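Local coordinates for cryptochrome DASH (Arabidopsis thaliana, PDB 2J4D), which binds FAD and a folate light antenna, repairs cyclobutane pyrimidine dimers in single-stranded DNA and may act as a photoreceptor, at residues W356-R367 / M405-F416. Sequence-based numbering, arbitrary orientation.
Sequences WSQDQKLFESWR and MGLDWRMGAEWF. With FAD (flavin-adenine dinucleotide), chain C.
W356 lays the edge of its ring against G406, with CE3 3.5 Å from G406 O. The contact joins helix 360-367 and the start of helix 409-419 in the all-helical FAD-binding domain of the photolyase/cryptochrome family. The axes of these short segments run 39° apart, and the loops before them meet in a single beta bridge between S357 and L407. There D408 N donates to S357 O at 2.8 Å, while S357 N makes a weak bond back to G406 O. S357 OG also closes an ST turn by accepting from D359 N. Q358 extends alongside D408, and its NE2 donates to D408 OD2 at 3.0 Å, from above the carboxylate plane. D408 is the N-cap of helix 409-419; its OD1 accepts from R410 N. R410 also grips the carboxylate side-on, NE to OD1 and NH2 to OD2, both on syn lone pairs. Four protein N-H groups, two to each oxygen, therefore hold the D408 side chain and probably stabilise its negative charge. D359 is the N-cap of helix 360-367, OD1 accepting from L362 N. L362 CD2 packs on the methyl of M405, and F363 CB on that of M411. CG of F363 is anti to its backbone N (chi1 173°), which brings the ring beside M411 in an oblique Met-aromatic contact. L407 CD1 fills in against F363 CA. W366 is buried among M405, G412, W415 and F416. Its CH2 lies 3.6 Å from G412 CA, where the glycine permits close approach, and 3.8 Å from F416 CE1. F416 belongs to the FAD pocket, and the edge of its ring meets the flavin at C6, so W366 is second shell to the cofactor. R367 ends the segment with a CH-pi contact: its CG sits over one face of the W415 indole, 3.3 Å from CE2.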
loop_
_atom_site.group_PDB
_atom_site.type_symbol
_atom_site.label_atom_id
_atom_site.label_comp_id
_atom_site.label_asym_id
_atom_site.label_seq_id
_atom_site.Cartn_x
_atom_site.Cartn_y
_atom_site.Cartn_z
ATOM N N TRP A 356 -6.694 -25.940 -11.782
ATOM C CA TRP A 356 -7.599 -25.020 -11.058
ATOM C C TRP A 356 -9.082 -24.753 -11.272
ATOM O O TRP A 356 -9.557 -24.406 -12.363
ATOM C CB TRP A 356 -6.866 -23.681 -11.015
ATOM C CG TRP A 356 -5.438 -23.893 -10.818
ATOM C CD1 TRP A 356 -4.458 -23.700 -11.739
ATOM C CD2 TRP A 356 -4.804 -24.440 -9.660
ATOM N NE1 TRP A 356 -3.249 -24.103 -11.238
ATOM C CE2 TRP A 356 -3.434 -24.561 -9.959
ATOM C CE3 TRP A 356 -5.263 -24.843 -8.400
ATOM C CZ2 TRP A 356 -2.509 -25.072 -9.040
ATOM C CZ3 TRP A 356 -4.344 -25.355 -7.480
ATOM C CH2 TRP A 356 -2.981 -25.465 -7.807
ATOM N N SER A 357 -9.796 -24.907 -10.170
ATOM C CA SER A 357 -11.254 -24.684 -10.072
ATOM C C SER A 357 -11.580 -23.214 -9.806
ATOM O O SER A 357 -10.769 -22.477 -9.246
ATOM C CB SER A 357 -11.859 -25.514 -8.921
ATOM O OG SER A 357 -13.183 -25.086 -8.596
ATOM N N GLN A 358 -12.777 -22.802 -10.211
ATOM C CA GLN A 358 -13.251 -21.441 -9.987
ATOM C C GLN A 358 -14.636 -21.569 -9.357
ATOM O O GLN A 358 -15.499 -20.706 -9.523
ATOM C CB GLN A 358 -13.319 -20.664 -11.303
ATOM C CG GLN A 358 -11.981 -20.589 -12.028
ATOM C CD GLN A 358 -11.998 -19.619 -13.200
ATOM O OE1 GLN A 358 -13.060 -19.293 -13.744
ATOM N NE2 GLN A 358 -10.815 -19.159 -13.603
ATOM N N ASP A 359 -14.822 -22.674 -8.634
ATOM C CA ASP A 359 -16.072 -22.989 -7.944
ATOM C C ASP A 359 -16.529 -21.780 -7.139
ATOM O O ASP A 359 -15.934 -21.446 -6.110
ATOM C CB ASP A 359 -15.860 -24.176 -7.000
ATOM C CG ASP A 359 -17.134 -24.595 -6.284
ATOM O OD1 ASP A 359 -17.916 -23.714 -5.866
ATOM O OD2 ASP A 359 -17.349 -25.814 -6.124
ATOM N N GLN A 360 -17.599 -21.141 -7.599
ATOM C CA GLN A 360 -18.124 -19.950 -6.943
ATOM C C GLN A 360 -18.544 -20.199 -5.495
ATOM O O GLN A 360 -18.316 -19.356 -4.624
ATOM C CB GLN A 360 -19.301 -19.395 -7.750
ATOM C CG GLN A 360 -19.695 -17.964 -7.404
ATOM C CD GLN A 360 -18.527 -16.985 -7.497
ATOM O OE1 GLN A 360 -17.663 -17.104 -8.370
ATOM N NE2 GLN A 360 -18.511 -16.000 -6.601
ATOM N N LYS A 361 -19.141 -21.359 -5.235
ATOM C CA LYS A 361 -19.582 -21.692 -3.886
ATOM C C LYS A 361 -18.393 -21.819 -2.945
ATOM O O LYS A 361 -18.412 -21.288 -1.832
ATOM C CB LYS A 361 -20.375 -23.001 -3.880
ATOM C CG LYS A 361 -21.823 -22.841 -3.446
ATOM C CD LYS A 361 -22.415 -24.170 -2.988
ATOM C CE LYS A 361 -21.645 -24.726 -1.792
ATOM N NZ LYS A 361 -22.517 -24.956 -0.604
ATOM N N LEU A 362 -17.365 -22.536 -3.385
ATOM C CA LEU A 362 -16.178 -22.696 -2.561
ATOM C C LEU A 362 -15.571 -21.333 -2.298
ATOM O O LEU A 362 -15.252 -20.996 -1.159
ATOM C CB LEU A 362 -15.141 -23.579 -3.248
ATOM C CG LEU A 362 -15.216 -25.071 -2.935
ATOM C CD1 LEU A 362 -13.986 -25.761 -3.503
ATOM C CD2 LEU A 362 -15.279 -25.279 -1.430
ATOM N N PHE A 363 -15.416 -20.545 -3.355
ATOM C CA PHE A 363 -14.845 -19.215 -3.199
ATOM C C PHE A 363 -15.636 -18.370 -2.202
ATOM O O PHE A 363 -15.061 -17.763 -1.293
ATOM C CB PHE A 363 -14.790 -18.483 -4.544
ATOM C CG PHE A 363 -14.362 -17.049 -4.420
ATOM C CD1 PHE A 363 -13.072 -16.730 -4.010
ATOM C CD2 PHE A 363 -15.274 -16.019 -4.627
ATOM C CE1 PHE A 363 -12.697 -15.399 -3.798
ATOM C CE2 PHE A 363 -14.912 -14.688 -4.419
ATOM C CZ PHE A 363 -13.623 -14.377 -4.002
ATOM N N GLU A 364 -16.956 -18.330 -2.360
ATOM C CA GLU A 364 -17.761 -17.525 -1.458
ATOM C C GLU A 364 -17.632 -17.911 0.011
ATOM O O GLU A 364 -17.722 -17.044 0.881
ATOM C CB GLU A 364 -19.226 -17.550 -1.892
ATOM C CG GLU A 364 -19.414 -16.947 -3.277
ATOM C CD GLU A 364 -20.867 -16.773 -3.662
ATOM O OE1 GLU A 364 -21.722 -17.494 -3.104
ATOM O OE2 GLU A 364 -21.146 -15.921 -4.537
ATOM N N SER A 365 -17.410 -19.194 0.294
ATOM C CA SER A 365 -17.276 -19.636 1.685
ATOM C C SER A 365 -15.997 -19.064 2.301
ATOM O O SER A 365 -15.957 -18.749 3.492
ATOM C CB SER A 365 -17.272 -21.173 1.777
ATOM O OG SER A 365 -16.119 -21.742 1.176
ATOM N N TRP A 366 -14.959 -18.939 1.477
ATOM C CA TRP A 366 -13.673 -18.380 1.889
ATOM C C TRP A 366 -13.883 -16.879 2.095
ATOM O O TRP A 366 -13.562 -16.322 3.144
ATOM C CB TRP A 366 -12.647 -18.605 0.773
ATOM C CG TRP A 366 -11.249 -18.093 1.026
ATOM C CD1 TRP A 366 -10.274 -18.685 1.797
ATOM C CD2 TRP A 366 -10.640 -16.933 0.436
ATOM N NE1 TRP A 366 -9.100 -17.968 1.709
ATOM C CE2 TRP A 366 -9.296 -16.889 0.884
ATOM C CE3 TRP A 366 -11.099 -15.927 -0.429
ATOM C CZ2 TRP A 366 -8.406 -15.879 0.492
ATOM C CZ3 TRP A 366 -10.208 -14.920 -0.820
ATOM C CH2 TRP A 366 -8.878 -14.908 -0.358
ATOM N N ARG A 367 -14.443 -16.241 1.075
ATOM C CA ARG A 367 -14.707 -14.811 1.088
ATOM C C ARG A 367 -15.562 -14.386 2.283
ATOM O O ARG A 367 -15.250 -13.404 2.975
ATOM C CB ARG A 367 -15.422 -14.426 -0.214
ATOM C CG ARG A 367 -15.703 -12.947 -0.369
ATOM C CD ARG A 367 -16.692 -12.710 -1.496
ATOM N NE ARG A 367 -18.039 -13.120 -1.104
ATOM C CZ ARG A 367 -19.057 -13.252 -1.949
ATOM N NH1 ARG A 367 -18.888 -13.007 -3.243
ATOM N NH2 ARG A 367 -20.244 -13.644 -1.501
ATOM N N MET A 405 -8.440 -25.712 -0.785
ATOM C CA MET A 405 -9.641 -25.545 -1.595
ATOM C C MET A 405 -9.404 -25.811 -3.076
ATOM O O MET A 405 -10.352 -26.060 -3.820
ATOM C CB MET A 405 -10.216 -24.140 -1.415
ATOM C CG MET A 405 -10.645 -23.846 0.001
ATOM S SD MET A 405 -11.453 -22.256 0.124
ATOM C CE MET A 405 -13.137 -22.718 -0.078
ATOM N N GLY A 406 -8.143 -25.754 -3.500
ATOM C CA GLY A 406 -7.813 -25.997 -4.896
ATOM C C GLY A 406 -8.325 -24.949 -5.874
ATOM O O GLY A 406 -8.523 -25.236 -7.057
ATOM N N LEU A 407 -8.520 -23.722 -5.401
ATOM C CA LEU A 407 -9.031 -22.658 -6.267
ATOM C C LEU A 407 -7.993 -21.855 -7.038
ATOM O O LEU A 407 -6.842 -21.730 -6.624
ATOM C CB LEU A 407 -9.888 -21.682 -5.453
ATOM C CG LEU A 407 -11.169 -22.247 -4.837
ATOM C CD1 LEU A 407 -11.844 -21.187 -3.984
ATOM C CD2 LEU A 407 -12.101 -22.719 -5.944
ATOM N N ASP A 408 -8.434 -21.320 -8.173
ATOM C CA ASP A 408 -7.631 -20.461 -9.046
ATOM C C ASP A 408 -7.142 -19.361 -8.095
ATOM O O ASP A 408 -7.960 -18.621 -7.547
ATOM C CB ASP A 408 -8.559 -19.869 -10.121
ATOM C CG ASP A 408 -7.840 -18.975 -11.107
ATOM O OD1 ASP A 408 -7.019 -18.133 -10.681
ATOM O OD2 ASP A 408 -8.118 -19.104 -12.321
ATOM N N TRP A 409 -5.830 -19.253 -7.904
ATOM C CA TRP A 409 -5.276 -18.270 -6.969
ATOM C C TRP A 409 -5.654 -16.812 -7.226
ATOM O O TRP A 409 -5.697 -15.999 -6.299
ATOM C CB TRP A 409 -3.744 -18.392 -6.894
ATOM C CG TRP A 409 -2.985 -17.975 -8.139
ATOM C CD1 TRP A 409 -2.593 -18.778 -9.176
ATOM C CD2 TRP A 409 -2.511 -16.656 -8.456
ATOM N NE1 TRP A 409 -1.902 -18.041 -10.115
ATOM C CE2 TRP A 409 -1.841 -16.737 -9.699
ATOM C CE3 TRP A 409 -2.591 -15.415 -7.808
ATOM C CZ2 TRP A 409 -1.251 -15.620 -10.309
ATOM C CZ3 TRP A 409 -2.003 -14.300 -8.417
ATOM C CH2 TRP A 409 -1.341 -14.415 -9.656
ATOM N N ARG A 410 -5.941 -16.477 -8.475
ATOM C CA ARG A 410 -6.294 -15.102 -8.802
ATOM C C ARG A 410 -7.637 -14.700 -8.188
ATOM O O ARG A 410 -7.929 -13.517 -8.043
ATOM C CB ARG A 410 -6.279 -14.926 -10.324
ATOM C CG ARG A 410 -4.894 -15.243 -10.913
ATOM C CD ARG A 410 -4.925 -15.391 -12.411
ATOM N NE ARG A 410 -5.841 -16.445 -12.818
ATOM C CZ ARG A 410 -6.328 -16.570 -14.047
ATOM N NH1 ARG A 410 -5.982 -15.704 -14.991
ATOM N NH2 ARG A 410 -7.172 -17.549 -14.329
ATOM N N MET A 411 -8.456 -15.678 -7.816
ATOM C CA MET A 411 -9.724 -15.342 -7.195
ATOM C C MET A 411 -9.383 -14.734 -5.843
ATOM O O MET A 411 -9.982 -13.742 -5.425
ATOM C CB MET A 411 -10.596 -16.586 -7.008
ATOM C CG MET A 411 -11.120 -17.149 -8.303
ATOM S SD MET A 411 -12.215 -18.541 -8.016
ATOM C CE MET A 411 -13.794 -17.711 -8.012
ATOM N N GLY A 412 -8.410 -15.334 -5.166
ATOM C CA GLY A 412 -7.993 -14.821 -3.874
ATOM C C GLY A 412 -7.257 -13.493 -4.017
ATOM O O GLY A 412 -7.450 -12.571 -3.216
ATOM N N ALA A 413 -6.420 -13.384 -5.044
ATOM C CA ALA A 413 -5.665 -12.154 -5.274
ATOM C C ALA A 413 -6.578 -10.971 -5.601
ATOM O O ALA A 413 -6.334 -9.850 -5.132
ATOM C CB ALA A 413 -4.637 -12.361 -6.401
ATOM N N GLU A 414 -7.628 -11.210 -6.389
ATOM C CA GLU A 414 -8.553 -10.137 -6.747
ATOM C C GLU A 414 -9.419 -9.719 -5.571
ATOM O O GLU A 414 -9.810 -8.546 -5.463
ATOM C CB GLU A 414 -9.425 -10.531 -7.955
ATOM C CG GLU A 414 -8.662 -10.412 -9.288
ATOM C CD GLU A 414 -9.535 -10.521 -10.532
ATOM O OE1 GLU A 414 -10.777 -10.508 -10.423
ATOM O OE2 GLU A 414 -8.955 -10.600 -11.636
ATOM N N TRP A 415 -9.725 -10.665 -4.685
ATOM C CA TRP A 415 -10.522 -10.330 -3.511
ATOM C C TRP A 415 -9.672 -9.465 -2.580
ATOM O O TRP A 415 -10.176 -8.528 -1.957
ATOM C CB TRP A 415 -11.002 -11.586 -2.777
ATOM C CG TRP A 415 -11.895 -11.232 -1.611
ATOM C CD1 TRP A 415 -11.675 -11.513 -0.293
ATOM C CD2 TRP A 415 -13.121 -10.488 -1.664
ATOM N NE1 TRP A 415 -12.689 -10.986 0.481
ATOM C CE2 TRP A 415 -13.588 -10.353 -0.335
ATOM C CE3 TRP A 415 -13.868 -9.918 -2.704
ATOM C CZ2 TRP A 415 -14.770 -9.673 -0.017
ATOM C CZ3 TRP A 415 -15.046 -9.238 -2.387
ATOM C CH2 TRP A 415 -15.484 -9.125 -1.053
ATOM N N PHE A 416 -8.378 -9.773 -2.491
ATOM C CA PHE A 416 -7.474 -8.974 -1.667
ATOM C C PHE A 416 -7.398 -7.587 -2.332
ATOM O O PHE A 416 -7.383 -6.556 -1.658
ATOM C CB PHE A 416 -6.079 -9.613 -1.614
ATOM C CG PHE A 416 -5.855 -10.526 -0.432
ATOM C CD1 PHE A 416 -6.880 -11.333 0.063
ATOM C CD2 PHE A 416 -4.590 -10.618 0.154
ATOM C CE1 PHE A 416 -6.649 -12.219 1.123
ATOM C CE2 PHE A 416 -4.344 -11.498 1.211
ATOM C CZ PHE A 416 -5.380 -12.305 1.698
HETATM P PA FAD C . 5.415 -5.026 8.819
HETATM O O1A FAD C . 5.401 -3.953 9.833
HETATM O O2A FAD C . 5.762 -6.411 9.215
HETATM O O5B FAD C . 6.399 -4.626 7.610
HETATM C C5B FAD C . 6.777 -3.248 7.395
HETATM C C4B FAD C . 6.577 -2.924 5.910
HETATM O O4B FAD C . 7.377 -3.820 5.140
HETATM C C3B FAD C . 5.153 -3.105 5.396
HETATM O O3B FAD C . 4.313 -2.008 5.712
HETATM C C2B FAD C . 5.400 -3.313 3.933
HETATM O O2B FAD C . 5.470 -2.133 3.164
HETATM C C1B FAD C . 6.698 -4.140 3.914
HETATM N N9A FAD C . 6.514 -5.605 3.849
HETATM C C8A FAD C . 6.521 -6.507 4.896
HETATM N N7A FAD C . 6.334 -7.757 4.494
HETATM C C5A FAD C . 6.205 -7.669 3.125
HETATM C C6A FAD C . 5.981 -8.650 2.129
HETATM N N6A FAD C . 5.870 -9.950 2.366
HETATM N N1A FAD C . 5.889 -8.213 0.818
HETATM C C2A FAD C . 5.998 -6.875 0.526
HETATM N N3A FAD C . 6.211 -5.888 1.429
HETATM C C4A FAD C . 6.294 -6.333 2.713
HETATM N N1 FAD C . 1.624 -5.818 1.272
HETATM C C2 FAD C . 1.238 -4.628 0.691
HETATM O O2 FAD C . 1.805 -3.584 0.960
HETATM N N3 FAD C . 0.171 -4.647 -0.220
HETATM C C4 FAD C . -0.529 -5.797 -0.576
HETATM O O4 FAD C . -1.470 -5.747 -1.390
HETATM C C4X FAD C . -0.129 -7.015 0.025
HETATM N N5 FAD C . -0.779 -8.223 -0.272
HETATM C C5X FAD C . -0.306 -9.434 0.236
HETATM C C6 FAD C . -0.881 -10.649 -0.159
HETATM C C7 FAD C . -0.428 -11.894 0.337
HETATM C C7M FAD C . -1.090 -13.167 -0.132
HETATM C C8 FAD C . 0.662 -11.899 1.281
HETATM C C8M FAD C . 1.215 -13.187 1.869
HETATM C C9 FAD C . 1.249 -10.684 1.684
HETATM C C9A FAD C . 0.785 -9.433 1.178
HETATM N N10 FAD C . 1.359 -8.188 1.571
HETATM C C10 FAD C . 0.956 -6.985 0.950
HETATM C "C1'" FAD C . 2.648 -8.164 2.335
HETATM C "C2'" FAD C . 2.545 -8.094 3.873
HETATM O "O2'" FAD C . 1.667 -9.105 4.339
HETATM C "C3'" FAD C . 2.024 -6.723 4.296
HETATM O "O3'" FAD C . 2.864 -5.676 3.770
HETATM C "C4'" FAD C . 1.975 -6.497 5.818
HETATM O "O4'" FAD C . 1.088 -7.435 6.431
HETATM C "C5'" FAD C . 1.498 -5.077 6.092
HETATM O "O5'" FAD C . 1.468 -4.836 7.501
HETATM P P FAD C . 2.616 -4.151 8.339
HETATM O O1P FAD C . 2.768 -2.806 7.760
HETATM O O2P FAD C . 2.239 -4.173 9.778
HETATM O O3P FAD C . 3.909 -5.068 8.241
HETATM O O HOH W 1 -8.316 -21.413 -13.622
HETATM O O HOH W 2 -13.235 -11.435 3.341
#